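Local coordinates for In2-1 family protein, glutathione transferase lambda3 (Populus trichocarpa, PDB 4PQI), which binds glutathione and, as a monomeric Lambda-class glutathione transferase of a land plant, probably acts as a thiol transferase, at residues A[54-57]-A[58-61]. Residues are numbered along the deposited sequence; the frame is centred on the assembly and turned at random.
Sequences KGLQ and DEIK. With CA (calcium ion), chain E.
A calcium site bridges G55 and E59 in the turn that leads from helix 42-54 into strand 60-64 of the thioredoxin-like domain. G55 takes positive phi (82°) directly after the helix, in a Schellman motif, and its carbonyl O meets the calcium ion at 2.4 Å. E59 grips the same ion with both carboxylate oxygens, OE1 at 2.5 Å and OE2 at 2.4 Å from the metal, hence bidentate. Its chain is bent at CB-CG (chi2 81°), which folds the carboxylate back toward G55 and sets OE1 3.1 Å from L56 CA. Four waters complete seven-fold coordination; one of them also accepts a hydrogen bond from D58 N, tying the ion's hydration to the backbone of the turn. G55 O and E59 OE1 lie only 3.4 Å apart, a closeness of two acceptors that the shared cation explains. Within the same turn, I60 N donates to L56 O at 2.9 Å, with an N-H...O angle of 148°. Alongside that bond the end of I60 packs on L56: I60 CD1 lies 3.7 Å from L56 CB and near L56 CD1. Replacing I60 with alanine would remove CD1 and would probably leave the L56 side chain without its apolar neighbour here. The I60 side chain also rests on T33 and L35 of strand 33-37, parallel to 60-64, while L56 leans on F108, just beyond helix 97-107, and R51 of helix 42-54 hydrogen-bonds I60 O.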
loop_
_atom_site.group_PDB
_atom_site.type_symbol
_atom_site.label_atom_id
_atom_site.label_comp_id
_atom_site.label_asym_id
_atom_site.label_seq_id
_atom_site.Cartn_x
_atom_site.Cartn_y
_atom_site.Cartn_z
ATOM N N LYS A 54 7.833 -10.820 -0.256
ATOM C CA LYS A 54 8.739 -11.588 0.595
ATOM C C LYS A 54 8.470 -13.102 0.546
ATOM O O LYS A 54 9.261 -13.904 1.058
ATOM C CB LYS A 54 8.734 -11.045 2.033
ATOM C CG LYS A 54 9.135 -9.577 2.145
ATOM C CD LYS A 54 9.331 -9.120 3.609
ATOM C CE LYS A 54 10.443 -9.889 4.304
ATOM N NZ LYS A 54 11.792 -9.283 4.075
ATOM N N GLY A 55 7.372 -13.481 -0.103
ATOM C CA GLY A 55 7.013 -14.877 -0.276
ATOM C C GLY A 55 6.324 -15.417 0.955
ATOM O O GLY A 55 6.477 -16.588 1.281
ATOM N N LEU A 56 5.576 -14.559 1.644
ATOM C CA LEU A 56 4.917 -14.943 2.897
ATOM C C LEU A 56 3.420 -15.260 2.757
ATOM O O LEU A 56 2.664 -15.140 3.719
ATOM C CB LEU A 56 5.115 -13.855 3.954
ATOM C CG LEU A 56 6.566 -13.458 4.238
ATOM C CD1 LEU A 56 6.653 -12.196 5.107
ATOM C CD2 LEU A 56 7.309 -14.611 4.893
ATOM N N GLN A 57 2.995 -15.686 1.575
ATOM C CA GLN A 57 1.572 -15.918 1.329
ATOM C C GLN A 57 0.993 -17.098 2.113
ATOM O O GLN A 57 -0.121 -17.009 2.640
ATOM C CB GLN A 57 1.303 -16.068 -0.160
ATOM C CG GLN A 57 1.584 -14.790 -0.941
ATOM C CD GLN A 57 1.751 -15.055 -2.426
ATOM O OE1 GLN A 57 2.838 -15.396 -2.880
ATOM N NE2 GLN A 57 0.666 -14.920 -3.185
ATOM N N ASP A 58 1.747 -18.191 2.218
ATOM C CA ASP A 58 1.273 -19.319 3.005
ATOM C C ASP A 58 1.362 -19.040 4.498
ATOM O O ASP A 58 0.514 -19.494 5.264
ATOM C CB ASP A 58 2.024 -20.607 2.671
ATOM C CG ASP A 58 1.278 -21.836 3.150
ATOM O OD1 ASP A 58 0.376 -22.300 2.417
ATOM O OD2 ASP A 58 1.568 -22.320 4.267
ATOM N N GLU A 59 2.397 -18.303 4.899
ATOM C CA GLU A 59 2.610 -17.936 6.301
ATOM C C GLU A 59 1.529 -17.008 6.863
ATOM O O GLU A 59 1.080 -17.170 8.005
ATOM C CB GLU A 59 3.981 -17.261 6.471
ATOM C CG GLU A 59 5.183 -18.186 6.313
ATOM C CD GLU A 59 5.547 -18.452 4.860
ATOM O OE1 GLU A 59 4.883 -17.889 3.961
ATOM O OE2 GLU A 59 6.507 -19.218 4.621
ATOM N N ILE A 60 1.118 -16.040 6.052
ATOM C CA ILE A 60 0.190 -15.000 6.485
ATOM C C ILE A 60 -1.167 -15.149 5.811
ATOM O O ILE A 60 -1.349 -14.749 4.660
ATOM C CB ILE A 60 0.754 -13.601 6.172
ATOM C CG1 ILE A 60 2.122 -13.406 6.840
ATOM C CG2 ILE A 60 -0.247 -12.490 6.577
ATOM C CD1 ILE A 60 2.856 -12.134 6.392
ATOM N N LYS A 61 -2.123 -15.713 6.541
ATOM C CA LYS A 61 -3.458 -15.930 6.011
ATOM C C LYS A 61 -4.193 -14.597 5.872
ATOM O O LYS A 61 -4.147 -13.762 6.776
ATOM C CB LYS A 61 -4.241 -16.870 6.924
ATOM C CG LYS A 61 -3.596 -18.240 7.142
ATOM C CD LYS A 61 -3.292 -18.929 5.815
ATOM C CE LYS A 61 -2.742 -20.342 5.999
ATOM N NZ LYS A 61 -2.304 -20.915 4.682
HETATM CA CA CA E . 6.491 -18.782 2.225
HETATM O O HOH W 1 4.485 -18.724 1.085
HETATM O O HOH W 2 5.538 -21.250 2.470
HETATM O O HOH W 3 7.900 -19.386 0.250
HETATM O O HOH W 4 8.701 -18.167 3.237
#